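PDB 3VTH: hydrogenase maturation factor from Thermoanaerobacter tengcongensis, which probably uses ATP and carbamoyl phosphate to carbamoylate the C-terminal thiol of HypE during the maturation of [NiFe]-hydrogenases. Local coordinates for residues I41-S46 and K94-K99; T156-F161 and N358-V363; A375-I380 and S726-P731; K500-A505 and T692-V697; K537-P542 and I647-I652. All blocks are in the same frame, centred on the assembly; numbering follows the deposited sequence.

Overall arrangement
Three contacts lie within a domain and two join domains. Interaction 5 is largely buried; the other four are partly buried, with exposed residues at their rims. Interaction 1 holds an edge strand of the acylphosphatase sheet, and interaction 4 pairs two parallel strands of the Kae1-like region; both rest on backbone bonds and packed methyl groups. Interaction 5 reaches the same sheet as interaction 4, but its weight is ionic: two lysines round a helix-capping aspartate. Interactions 2 and 3 fasten loops of different domains, each through a serine hydroxyl given to a backbone carbonyl and bridging waters. Interaction 3 lies nearest the middle of the chain, whereas interactions 1 and 5 sit far out on opposite sides.

Interaction 1: I41-S46 and K94-K99; sequences IVYNNS and KIVGSK
V96 CG2 presses on Y43 CD1 at 3.4 Å in the apolar centre of a parallel strand pair, where strand 93-95 runs outermost beside strand 39-45 in the five-stranded sheet of the acylphosphatase domain. The other methyl of V96, CG1, reaches I41 CG2. On the sheet face that V42 and I95 share, the two side chains lie side by side, their CG1 atoms 3.8 Å apart, with V29 and F30 of helix 25-35 packed against them. K99 crosses the Y43 ring at about a right angle, its CD 3.7 Å from CZ. A final bend in the lysine chain (chi4 53°) brings NZ over the ring face, 4.1 Å from the centroid, as a cation-pi contact; Y50 also stacks with this tyrosine. The polar edge begins with the backbone: V42 N bonds to K94 O, V96 N gives V42 O an almost straight bond (171°), and K99 N returns to N44 O. N44 is a predicted active-site residue, and its backbone N donates to a bridging water. That water in turn donates to S98 OG, itself bonded to D152, and to V96 O at 2.8 Å.

Interaction 2: T156-F161 and N358-V363; sequences TSMKVF and NNRDIV
S157 and F161, on the loop that leads into the second zinc finger, dock on the loop after strand 354-358 of the YrdC-like (telomere recombination) domain. S157 OG donates to D361 O at 2.7 Å, coming in tilted 28° from the carbonyl plane, and behind it S157 CB rests on D361 CB at 3.6 Å. One water doubles this link, accepting from D361 N and donating to S157 O. Further along, the F161 ring turns its edge to N359 O, which lies near the ring plane 3.4 Å from CZ. The N359 amide stands at 72° to that ring, with OD1 3.6 Å from F161 CZ; the same OD1 also accepts from S192 N. M158 folds back on itself at chi2 and chi3, and this doubling brings SD to 4.0 Å from R360 CD.

Each loop has a turn of its own. T156 OG1 accepts from M158 N, an ST turn, while N358 OD1 accepts from R360 N at 2.9 Å, an Asx turn. From outside both loops, K221 NZ donates to N358 O and R360 O. F161 comes about 6 Å from the zinc ligand C189, side chain to side chain: the loop entering a Cys4 zinc finger packs on the YrdC-like domain, an ST turn and an Asx turn bracing the two sides.

Interaction 3: A375-I380 and S726-P731; sequences AGAERI and SNSKVP
I380 lays its CG2 methyl over the backbone of S728, K729 and V730, with S728 O 3.3 Å away. CG2 sits between its own backbone N and carbonyl carbon, while CG1 extends anti to N (chi1 -163°), which puts the branch methyl there. P731 flanks it, its CD 4.1 Å from the same methyl. A weak bond from I380 N to S728 O joins the backbones. S728 answers with its side chain: OG donates to E378 O at 2.6 Å, tilted 23° from the carbonyl plane. R379 starts out away from the loop but bends back, and NH1 donates to N727 O at 3.0 Å. The acceptor lies in the guanidinium plane, the donor well above the carbonyl plane. NH2 takes A375 O, NE goes to N374 O, and A377 CB lies over one face, toward the rim. A leucine in place of R379 would probably leave the carbonyls of N727, A375 and N374 without their guanidinium donors. E494 of helix 483-494 holds the backbone of S728, K729 and V730. This is a domain junction: the edge strand of the YrdC-like sheet against the Kae1-like loop that runs on to the iron ligand D734.

Interaction 4: K500-A505 and T692-V697; sequences KVIGIA and TGINKV
I502 and V697 form the tight half of this contact, a parallel strand pairing in the Kae1-like region. I502 N donates to K696 O at 2.9 Å with a near-straight N-H (163°), and I502 O in turn faces V697 CA at 3.3 Å. Side chains close the gap alongside: I504 and V697 cross obliquely, I504 CD1 3.6 Å from V697 CG1, I502 CG1 meets I694 CG2 at 3.8 Å, and K696 gives its CB to V501 CG1 at 3.8 Å. With its CG2 anti to the backbone N, I694 sends that methyl across to the other segment, 3.7 Å from K500 O just before strand 501-507. One polar atom pays for this packing. I694 O is buried under I502 CD1, 3.6 Å away, and finds no partner in the model.

Toward solvent the fit slackens. K500 offers little more than CB, 4.0 Å from I694 CD1, and its amine leads away from the contact. The charged end of K696 also leaves, to pair with E499.

G693, with positive phi, ends helix 666-692 and turns the chain into strand 696-700. That helix packs on I502 and I504 through I688 and T681, whereas helix 483-494 meets V501 through I488 and M492. Strand 517-525 runs antiparallel to strand 501-507, and strand 723-726 continues the parallel order beyond strand 696-700.

Interaction 5: K537-P542 and I647-I652; sequences KYKPLP and IDPELI
K539 NZ and D648 OD1 make the principal ion pair here, a 2.8 Å salt bridge on the syn side of the carboxylate, 29° out of its plane. The same oxygen accepts from E650 N at 3.1 Å, arriving from the opposite face, so OD1 is gripped from both faces while D648 serves as N-cap of helix 649-662. OD2 looks to the other lysine: K537 NZ stands 4.0 Å off, a long salt bridge, and a water accepts from that amine. Backbone adds a further tie, K537 N donating to I647 O at 2.7 Å.

Packing follows the same side chains outward. K537 runs fully extended with CG anti to the backbone N (chi1 -173°), which lays its CD along the carboxylate, 3.7 Å from D648 CG. K539 bends at chi2 and slides past P649 in the opposite direction, CE to CG at 4.0 Å. Its NZ also lies 3.7 Å from E650 CB, although the acid of E650 turns off to R654 and Y566. Behind, P649 rests on F600 of helix 597-607.

With an alanine at D648, K539 would probably lose its close counter-charge and the first turn of the helix its side-chain cap. Two lysines and a helix N-terminus around one carboxylate are likely to keep that aspartate ionised, so a single acid both caps the helix and binds it to strand 530-542.

Interaction 1: I41-S46 and K94-K99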
# COMPACT_ATOMS: atom_id res chain seq x y z
N ILE A 41 31.36 -15.97 -16.97
CA ILE A 41 31.23 -14.73 -16.23
C ILE A 41 29.77 -14.48 -15.84
O ILE A 41 28.84 -14.98 -16.48
CB ILE A 41 31.80 -13.50 -17.03
CG1 ILE A 41 31.07 -13.33 -18.38
CG2 ILE A 41 33.32 -13.65 -17.24
CD1 ILE A 41 31.25 -11.99 -19.05
N VAL A 42 29.59 -13.71 -14.77
CA VAL A 42 28.28 -13.19 -14.40
C VAL A 42 28.45 -11.73 -13.97
O VAL A 42 29.46 -11.37 -13.37
CB VAL A 42 27.58 -14.04 -13.30
CG1 VAL A 42 28.39 -14.06 -11.99
CG2 VAL A 42 26.13 -13.54 -13.02
N TYR A 43 27.46 -10.90 -14.30
CA TYR A 43 27.45 -9.51 -13.87
C TYR A 43 26.04 -8.93 -13.92
O TYR A 43 25.19 -9.41 -14.68
CB TYR A 43 28.43 -8.65 -14.69
CG TYR A 43 28.18 -8.58 -16.19
CD1 TYR A 43 28.86 -9.43 -17.07
CD2 TYR A 43 27.30 -7.64 -16.73
CE1 TYR A 43 28.65 -9.35 -18.46
CE2 TYR A 43 27.07 -7.57 -18.12
CZ TYR A 43 27.75 -8.42 -18.96
OH TYR A 43 27.54 -8.36 -20.31
N ASN A 44 25.82 -7.90 -13.12
CA ASN A 44 24.61 -7.11 -13.18
C ASN A 44 24.70 -6.15 -14.34
O ASN A 44 25.71 -5.47 -14.51
CB ASN A 44 24.45 -6.30 -11.89
CG ASN A 44 23.84 -7.11 -10.76
OD1 ASN A 44 23.59 -6.59 -9.68
ND2 ASN A 44 23.61 -8.41 -11.02
N ASN A 45 23.67 -6.09 -15.17
CA ASN A 45 23.65 -5.08 -16.22
C ASN A 45 22.42 -4.20 -16.02
O ASN A 45 21.74 -4.35 -15.02
CB ASN A 45 23.79 -5.68 -17.63
CG ASN A 45 22.59 -6.51 -18.05
OD1 ASN A 45 21.55 -6.53 -17.38
ND2 ASN A 45 22.72 -7.18 -19.19
N SER A 46 22.15 -3.28 -16.93
CA SER A 46 21.07 -2.35 -16.67
C SER A 46 19.67 -2.97 -16.86
O SER A 46 18.69 -2.35 -16.54
CB SER A 46 21.25 -1.01 -17.40
OG SER A 46 21.52 -1.20 -18.78
N LYS A 94 34.02 -16.23 -13.09
CA LYS A 94 34.22 -15.02 -12.29
C LYS A 94 32.97 -14.15 -12.26
O LYS A 94 32.23 -14.07 -13.25
CB LYS A 94 35.39 -14.19 -12.84
CG LYS A 94 36.79 -14.76 -12.57
CD LYS A 94 37.87 -13.86 -13.20
CE LYS A 94 39.25 -14.10 -12.60
NZ LYS A 94 39.32 -13.65 -11.17
N ILE A 95 32.72 -13.52 -11.11
CA ILE A 95 31.80 -12.39 -11.05
C ILE A 95 32.59 -11.17 -11.52
O ILE A 95 33.68 -10.90 -11.00
CB ILE A 95 31.28 -12.12 -9.60
CG1 ILE A 95 30.60 -13.38 -9.03
CG2 ILE A 95 30.32 -10.92 -9.58
CD1 ILE A 95 30.33 -13.33 -7.51
N VAL A 96 32.06 -10.45 -12.52
CA VAL A 96 32.76 -9.28 -13.07
C VAL A 96 32.00 -7.98 -12.83
O VAL A 96 30.89 -8.01 -12.30
CB VAL A 96 33.15 -9.45 -14.59
CG1 VAL A 96 34.00 -10.70 -14.78
CG2 VAL A 96 31.92 -9.50 -15.48
N GLY A 97 32.62 -6.85 -13.21
CA GLY A 97 32.05 -5.52 -13.00
C GLY A 97 30.72 -5.34 -13.71
O GLY A 97 30.49 -5.94 -14.76
N SER A 98 29.83 -4.53 -13.13
CA SER A 98 28.52 -4.26 -13.71
C SER A 98 28.62 -3.42 -14.99
O SER A 98 29.55 -2.64 -15.14
CB SER A 98 27.63 -3.55 -12.70
OG SER A 98 27.36 -4.41 -11.61
N LYS A 99 27.66 -3.58 -15.90
CA LYS A 99 27.66 -2.81 -17.15
C LYS A 99 26.35 -2.04 -17.34
O LYS A 99 25.27 -2.58 -17.13
CB LYS A 99 27.92 -3.73 -18.35
CG LYS A 99 29.21 -4.55 -18.26
CD LYS A 99 29.52 -5.27 -19.59
CE LYS A 99 30.99 -5.69 -19.68
NZ LYS A 99 31.46 -6.51 -18.52
O HOH W 1 28.36 -7.11 -11.68

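Interaction 2: T156-F161 and N358-V363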
# COMPACT_ATOMS: atom_id res chain seq x y z
N THR A 156 24.59 2.86 -3.69
CA THR A 156 23.71 2.85 -2.51
C THR A 156 24.32 3.81 -1.49
O THR A 156 25.46 4.26 -1.66
CB THR A 156 23.63 1.45 -1.84
OG1 THR A 156 24.90 1.15 -1.26
CG2 THR A 156 23.24 0.34 -2.84
N SER A 157 23.60 4.13 -0.41
CA SER A 157 24.23 5.00 0.58
C SER A 157 25.32 4.30 1.42
O SER A 157 25.94 4.93 2.29
CB SER A 157 23.21 5.75 1.44
OG SER A 157 22.11 4.96 1.74
N MET A 158 25.56 3.01 1.14
CA MET A 158 26.73 2.32 1.69
C MET A 158 28.03 2.75 0.99
O MET A 158 29.11 2.32 1.38
CB MET A 158 26.57 0.79 1.65
CG MET A 158 25.57 0.23 2.68
SD MET A 158 25.76 0.83 4.38
CE MET A 158 27.22 -0.09 4.87
N LYS A 159 27.91 3.59 -0.03
CA LYS A 159 29.07 4.07 -0.79
C LYS A 159 30.04 4.91 0.04
O LYS A 159 31.17 5.11 -0.37
CB LYS A 159 28.64 4.86 -2.03
CG LYS A 159 28.09 6.26 -1.72
CD LYS A 159 27.51 6.93 -2.96
CE LYS A 159 26.92 8.30 -2.63
NZ LYS A 159 26.47 8.99 -3.87
N VAL A 160 29.58 5.43 1.18
CA VAL A 160 30.47 6.19 2.06
C VAL A 160 30.91 5.37 3.28
O VAL A 160 31.47 5.91 4.24
CB VAL A 160 29.89 7.56 2.48
CG1 VAL A 160 29.74 8.46 1.26
CG2 VAL A 160 28.55 7.40 3.24
N PHE A 161 30.63 4.07 3.24
CA PHE A 161 31.09 3.13 4.26
C PHE A 161 31.99 2.05 3.65
O PHE A 161 31.54 0.92 3.48
CB PHE A 161 29.89 2.48 4.94
CG PHE A 161 29.07 3.42 5.78
CD1 PHE A 161 29.51 3.81 7.05
CD2 PHE A 161 27.86 3.93 5.29
CE1 PHE A 161 28.76 4.69 7.83
CE2 PHE A 161 27.10 4.81 6.07
CZ PHE A 161 27.55 5.19 7.34
N ASN A 358 20.76 7.74 12.96
CA ASN A 358 21.89 6.99 12.45
C ASN A 358 22.50 7.69 11.24
O ASN A 358 21.88 8.61 10.68
CB ASN A 358 21.52 5.52 12.14
CG ASN A 358 20.64 5.37 10.92
OD1 ASN A 358 21.04 5.73 9.80
ND2 ASN A 358 19.45 4.80 11.12
N ASN A 359 23.69 7.29 10.83
CA ASN A 359 24.36 7.99 9.74
C ASN A 359 24.31 7.25 8.40
O ASN A 359 25.13 7.50 7.55
CB ASN A 359 25.82 8.34 10.13
CG ASN A 359 26.64 7.10 10.46
OD1 ASN A 359 26.11 5.99 10.59
ND2 ASN A 359 27.94 7.28 10.56
N ARG A 360 23.34 6.35 8.21
CA ARG A 360 23.12 5.76 6.88
C ARG A 360 22.04 6.58 6.16
O ARG A 360 20.87 6.57 6.58
CB ARG A 360 22.71 4.27 6.96
CG ARG A 360 22.54 3.59 5.56
CD ARG A 360 22.17 2.10 5.65
NE ARG A 360 20.95 1.88 6.44
CZ ARG A 360 20.64 0.73 7.05
NH1 ARG A 360 21.44 -0.32 6.94
NH2 ARG A 360 19.52 0.62 7.75
N ASP A 361 22.42 7.28 5.10
CA ASP A 361 21.45 8.09 4.34
C ASP A 361 20.25 7.29 3.87
O ASP A 361 20.38 6.16 3.41
CB ASP A 361 22.09 8.75 3.13
CG ASP A 361 23.03 9.88 3.50
OD1 ASP A 361 23.60 10.48 2.56
OD2 ASP A 361 23.20 10.19 4.71
N ILE A 362 19.06 7.88 4.03
CA ILE A 362 17.86 7.33 3.41
C ILE A 362 17.72 8.11 2.12
O ILE A 362 17.60 9.34 2.14
CB ILE A 362 16.60 7.51 4.29
CG1 ILE A 362 16.73 6.69 5.58
CG2 ILE A 362 15.29 7.11 3.49
CD1 ILE A 362 15.65 7.02 6.66
N VAL A 363 17.81 7.40 0.99
CA VAL A 363 17.69 8.03 -0.31
C VAL A 363 16.23 8.23 -0.70
O VAL A 363 15.85 9.30 -1.17
CB VAL A 363 18.42 7.19 -1.41
CG1 VAL A 363 18.28 7.86 -2.77
CG2 VAL A 363 19.93 7.02 -1.03
O HOH W 2 25.03 7.00 3.73

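Interaction 3: A375-I380 and S726-P731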
# COMPACT_ATOMS: atom_id res chain seq x y z
N ALA A 375 -11.77 -12.45 2.64
CA ALA A 375 -12.46 -13.12 1.54
C ALA A 375 -11.48 -13.82 0.62
O ALA A 375 -11.49 -13.59 -0.60
CB ALA A 375 -13.34 -12.12 0.78
N GLY A 376 -10.60 -14.62 1.22
CA GLY A 376 -9.71 -15.51 0.47
C GLY A 376 -8.47 -14.91 -0.17
O GLY A 376 -7.81 -15.57 -0.97
N ALA A 377 -8.13 -13.66 0.17
CA ALA A 377 -6.93 -13.05 -0.39
C ALA A 377 -6.45 -11.90 0.47
O ALA A 377 -7.21 -11.37 1.29
CB ALA A 377 -7.17 -12.56 -1.85
N GLU A 378 -5.19 -11.54 0.28
CA GLU A 378 -4.65 -10.31 0.87
C GLU A 378 -5.39 -9.11 0.26
O GLU A 378 -5.66 -9.08 -0.96
CB GLU A 378 -3.15 -10.20 0.61
CG GLU A 378 -2.58 -8.84 1.01
CD GLU A 378 -1.05 -8.79 1.03
OE1 GLU A 378 -0.39 -9.55 0.29
OE2 GLU A 378 -0.52 -7.95 1.78
N ARG A 379 -5.75 -8.15 1.11
CA ARG A 379 -6.39 -6.92 0.66
C ARG A 379 -5.54 -5.79 1.20
O ARG A 379 -5.65 -5.41 2.37
CB ARG A 379 -7.84 -6.81 1.15
CG ARG A 379 -8.67 -8.07 0.93
CD ARG A 379 -8.92 -8.33 -0.53
NE ARG A 379 -9.58 -9.61 -0.78
CZ ARG A 379 -9.88 -10.08 -1.99
NH1 ARG A 379 -9.57 -9.40 -3.09
NH2 ARG A 379 -10.49 -11.25 -2.12
N ILE A 380 -4.66 -5.27 0.35
CA ILE A 380 -3.77 -4.22 0.83
C ILE A 380 -4.50 -2.87 0.91
O ILE A 380 -5.39 -2.58 0.11
CB ILE A 380 -2.51 -4.15 -0.05
CG1 ILE A 380 -1.39 -3.37 0.67
CG2 ILE A 380 -2.86 -3.52 -1.41
CD1 ILE A 380 0.04 -3.74 0.15
N SER A 726 -11.78 -8.66 -6.84
CA SER A 726 -11.51 -7.39 -6.18
C SER A 726 -10.01 -7.17 -6.04
O SER A 726 -9.23 -8.08 -6.30
CB SER A 726 -12.22 -7.26 -4.83
OG SER A 726 -12.25 -5.89 -4.45
N ASN A 727 -9.64 -5.97 -5.64
CA ASN A 727 -8.26 -5.57 -5.48
C ASN A 727 -7.56 -6.38 -4.43
O ASN A 727 -8.17 -6.80 -3.44
CB ASN A 727 -8.15 -4.08 -5.12
CG ASN A 727 -8.50 -3.17 -6.30
OD1 ASN A 727 -7.71 -3.00 -7.23
ND2 ASN A 727 -9.70 -2.62 -6.27
N SER A 728 -6.26 -6.59 -4.64
CA SER A 728 -5.45 -7.38 -3.72
C SER A 728 -4.01 -6.84 -3.59
O SER A 728 -3.52 -6.61 -2.50
CB SER A 728 -5.46 -8.86 -4.16
OG SER A 728 -4.69 -9.65 -3.26
N LYS A 729 -3.36 -6.63 -4.72
CA LYS A 729 -1.98 -6.14 -4.80
C LYS A 729 -1.89 -4.64 -4.71
O LYS A 729 -0.86 -4.09 -4.29
CB LYS A 729 -1.37 -6.59 -6.14
CG LYS A 729 -1.16 -8.10 -6.20
CD LYS A 729 -0.53 -8.52 -7.52
CE LYS A 729 -0.06 -9.97 -7.47
NZ LYS A 729 -1.15 -10.92 -7.11
N VAL A 730 -2.96 -3.96 -5.15
CA VAL A 730 -3.07 -2.50 -4.96
C VAL A 730 -4.39 -2.25 -4.23
O VAL A 730 -5.23 -3.15 -4.20
CB VAL A 730 -2.95 -1.68 -6.29
CG1 VAL A 730 -1.67 -2.08 -7.09
CG2 VAL A 730 -4.21 -1.80 -7.17
N PRO A 731 -4.55 -1.09 -3.58
CA PRO A 731 -5.77 -0.88 -2.80
C PRO A 731 -7.03 -0.66 -3.67
O PRO A 731 -6.93 -0.23 -4.82
CB PRO A 731 -5.46 0.39 -1.99
CG PRO A 731 -3.93 0.45 -1.94
CD PRO A 731 -3.56 -0.02 -3.33
O HOH W 3 -0.71 -8.28 -2.46
O HOH W 4 -10.29 -11.24 -5.64
O HOH W 5 -6.48 -4.47 -1.96

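Interaction 4: K500-A505 and T692-V697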
# COMPACT_ATOMS: atom_id res chain seq x y z
N LYS A 500 -15.36 -6.69 -21.24
CA LYS A 500 -16.41 -6.00 -20.50
C LYS A 500 -16.79 -6.77 -19.24
O LYS A 500 -17.10 -7.95 -19.30
CB LYS A 500 -17.64 -5.77 -21.38
CG LYS A 500 -17.55 -4.55 -22.31
CD LYS A 500 -18.78 -4.49 -23.19
CE LYS A 500 -18.50 -3.81 -24.53
NZ LYS A 500 -18.56 -2.33 -24.44
N VAL A 501 -16.76 -6.09 -18.10
CA VAL A 501 -17.15 -6.68 -16.84
C VAL A 501 -18.25 -5.81 -16.23
O VAL A 501 -18.45 -4.67 -16.65
CB VAL A 501 -15.95 -6.76 -15.84
CG1 VAL A 501 -14.86 -7.67 -16.37
CG2 VAL A 501 -15.36 -5.36 -15.53
N ILE A 502 -18.96 -6.36 -15.24
CA ILE A 502 -19.82 -5.55 -14.39
C ILE A 502 -18.96 -4.94 -13.29
O ILE A 502 -18.34 -5.66 -12.51
CB ILE A 502 -20.95 -6.40 -13.78
CG1 ILE A 502 -21.86 -6.92 -14.91
CG2 ILE A 502 -21.72 -5.61 -12.75
CD1 ILE A 502 -22.75 -8.12 -14.52
N GLY A 503 -18.90 -3.61 -13.24
CA GLY A 503 -18.00 -2.92 -12.33
C GLY A 503 -18.83 -2.26 -11.24
O GLY A 503 -19.70 -1.44 -11.53
N ILE A 504 -18.59 -2.65 -9.99
CA ILE A 504 -19.28 -2.06 -8.85
C ILE A 504 -18.27 -1.16 -8.13
O ILE A 504 -17.33 -1.63 -7.51
CB ILE A 504 -19.85 -3.17 -7.94
CG1 ILE A 504 -20.86 -4.01 -8.76
CG2 ILE A 504 -20.48 -2.56 -6.68
CD1 ILE A 504 -21.35 -5.26 -8.12
N ALA A 505 -18.44 0.14 -8.29
CA ALA A 505 -17.48 1.10 -7.80
C ALA A 505 -18.14 1.91 -6.68
O ALA A 505 -18.96 2.80 -6.94
CB ALA A 505 -17.02 2.00 -8.92
N THR A 692 -27.18 -8.66 -20.34
CA THR A 692 -25.93 -8.61 -21.12
C THR A 692 -25.20 -9.95 -21.29
O THR A 692 -24.33 -10.06 -22.15
CB THR A 692 -24.93 -7.62 -20.49
OG1 THR A 692 -24.64 -8.02 -19.15
CG2 THR A 692 -25.49 -6.19 -20.48
N GLY A 693 -25.53 -10.94 -20.47
CA GLY A 693 -24.78 -12.20 -20.46
C GLY A 693 -23.45 -12.12 -19.70
O GLY A 693 -22.78 -13.14 -19.53
N ILE A 694 -23.06 -10.93 -19.24
CA ILE A 694 -21.79 -10.73 -18.51
C ILE A 694 -21.79 -11.41 -17.14
O ILE A 694 -22.68 -11.19 -16.33
CB ILE A 694 -21.39 -9.24 -18.42
CG1 ILE A 694 -21.18 -8.68 -19.83
CG2 ILE A 694 -20.12 -9.05 -17.56
CD1 ILE A 694 -21.02 -7.18 -19.89
N ASN A 695 -20.77 -12.24 -16.90
CA ASN A 695 -20.67 -13.06 -15.69
C ASN A 695 -19.48 -12.72 -14.77
O ASN A 695 -19.29 -13.34 -13.71
CB ASN A 695 -20.65 -14.55 -16.07
CG ASN A 695 -20.94 -15.47 -14.89
OD1 ASN A 695 -21.99 -15.36 -14.23
ND2 ASN A 695 -20.00 -16.37 -14.61
N LYS A 696 -18.67 -11.75 -15.19
CA LYS A 696 -17.55 -11.26 -14.39
C LYS A 696 -17.94 -9.97 -13.69
O LYS A 696 -18.48 -9.05 -14.33
CB LYS A 696 -16.31 -11.02 -15.25
CG LYS A 696 -15.66 -12.30 -15.83
CD LYS A 696 -14.31 -11.97 -16.44
CE LYS A 696 -13.60 -13.22 -17.02
NZ LYS A 696 -14.33 -13.84 -18.14
N VAL A 697 -17.67 -9.93 -12.39
CA VAL A 697 -18.00 -8.79 -11.56
C VAL A 697 -16.73 -8.32 -10.85
O VAL A 697 -16.03 -9.13 -10.22
CB VAL A 697 -19.03 -9.14 -10.48
CG1 VAL A 697 -19.32 -7.91 -9.59
CG2 VAL A 697 -20.32 -9.67 -11.11

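Interaction 5: K537-P542 and I647-I652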
# COMPACT_ATOMS: atom_id res chain seq x y z
N LYS A 537 -30.04 7.55 -6.06
CA LYS A 537 -30.76 8.78 -6.39
C LYS A 537 -30.00 9.96 -5.79
O LYS A 537 -29.69 9.97 -4.59
CB LYS A 537 -32.21 8.76 -5.88
CG LYS A 537 -33.04 9.97 -6.35
CD LYS A 537 -34.46 9.98 -5.72
CE LYS A 537 -35.31 11.15 -6.27
NZ LYS A 537 -36.63 11.17 -5.57
N TYR A 538 -29.66 10.93 -6.64
CA TYR A 538 -28.86 12.10 -6.22
C TYR A 538 -29.46 12.85 -5.03
O TYR A 538 -30.65 13.15 -5.04
CB TYR A 538 -28.73 13.08 -7.39
CG TYR A 538 -27.74 12.63 -8.43
CD1 TYR A 538 -26.43 12.35 -8.08
CD2 TYR A 538 -28.12 12.51 -9.78
CE1 TYR A 538 -25.50 11.94 -9.03
CE2 TYR A 538 -27.19 12.11 -10.74
CZ TYR A 538 -25.88 11.83 -10.34
OH TYR A 538 -24.93 11.44 -11.25
N LYS A 539 -28.64 13.13 -4.02
CA LYS A 539 -29.05 13.93 -2.87
C LYS A 539 -28.17 15.17 -2.79
O LYS A 539 -26.97 15.10 -3.10
CB LYS A 539 -28.91 13.13 -1.56
CG LYS A 539 -29.72 11.84 -1.51
CD LYS A 539 -31.23 12.16 -1.51
CE LYS A 539 -32.06 10.89 -1.64
NZ LYS A 539 -33.51 11.19 -1.88
N PRO A 540 -28.76 16.30 -2.36
CA PRO A 540 -27.99 17.53 -2.24
C PRO A 540 -27.03 17.45 -1.05
O PRO A 540 -27.36 16.87 -0.01
CB PRO A 540 -29.06 18.60 -2.00
CG PRO A 540 -30.18 17.86 -1.28
CD PRO A 540 -30.16 16.46 -1.91
N LEU A 541 -25.83 17.99 -1.21
CA LEU A 541 -24.86 18.01 -0.14
C LEU A 541 -24.47 19.47 0.07
O LEU A 541 -23.73 20.02 -0.72
CB LEU A 541 -23.64 17.18 -0.54
CG LEU A 541 -22.73 16.67 0.57
CD1 LEU A 541 -23.34 15.41 1.15
CD2 LEU A 541 -21.33 16.38 0.04
N PRO A 542 -25.03 20.10 1.12
CA PRO A 542 -24.80 21.53 1.36
C PRO A 542 -23.46 21.79 2.03
O PRO A 542 -23.12 21.15 3.04
CB PRO A 542 -25.95 21.90 2.31
CG PRO A 542 -26.20 20.63 3.07
CD PRO A 542 -25.98 19.52 2.09
N ILE A 647 -31.73 3.60 -7.20
CA ILE A 647 -32.23 3.31 -5.87
C ILE A 647 -32.16 4.58 -5.02
O ILE A 647 -31.14 5.27 -5.02
CB ILE A 647 -31.39 2.20 -5.23
CG1 ILE A 647 -31.58 0.90 -6.02
CG2 ILE A 647 -31.77 2.03 -3.73
CD1 ILE A 647 -30.47 -0.15 -5.80
N ASP A 648 -33.25 4.86 -4.31
CA ASP A 648 -33.35 6.04 -3.46
C ASP A 648 -32.95 5.70 -2.01
O ASP A 648 -33.70 5.04 -1.29
CB ASP A 648 -34.80 6.59 -3.52
CG ASP A 648 -34.99 7.89 -2.72
OD1 ASP A 648 -34.04 8.41 -2.09
OD2 ASP A 648 -36.12 8.40 -2.77
N PRO A 649 -31.76 6.16 -1.59
CA PRO A 649 -31.28 5.88 -0.24
C PRO A 649 -32.17 6.42 0.87
O PRO A 649 -32.16 5.85 1.96
CB PRO A 649 -29.90 6.55 -0.21
CG PRO A 649 -29.95 7.57 -1.24
CD PRO A 649 -30.80 7.00 -2.33
N GLU A 650 -32.94 7.48 0.61
CA GLU A 650 -33.79 8.04 1.67
C GLU A 650 -34.89 7.07 2.13
O GLU A 650 -35.26 7.08 3.29
CB GLU A 650 -34.39 9.39 1.27
CG GLU A 650 -35.09 10.14 2.43
CD GLU A 650 -36.57 9.74 2.63
OE1 GLU A 650 -37.25 9.43 1.64
OE2 GLU A 650 -37.04 9.76 3.80
N LEU A 651 -35.41 6.24 1.21
CA LEU A 651 -36.42 5.23 1.56
C LEU A 651 -35.90 4.18 2.55
O LEU A 651 -36.66 3.65 3.39
CB LEU A 651 -36.95 4.56 0.28
CG LEU A 651 -37.63 5.51 -0.71
CD1 LEU A 651 -38.07 4.77 -1.97
CD2 LEU A 651 -38.83 6.21 -0.04
N ILE A 652 -34.62 3.88 2.43
CA ILE A 652 -33.92 2.98 3.34
C ILE A 652 -33.66 3.71 4.66
O ILE A 652 -33.85 3.13 5.74
CB ILE A 652 -32.59 2.49 2.69
CG1 ILE A 652 -32.90 1.59 1.50
CG2 ILE A 652 -31.70 1.75 3.71
CD1 ILE A 652 -31.77 1.42 0.54
O HOH W 6 -36.49 11.57 -2.82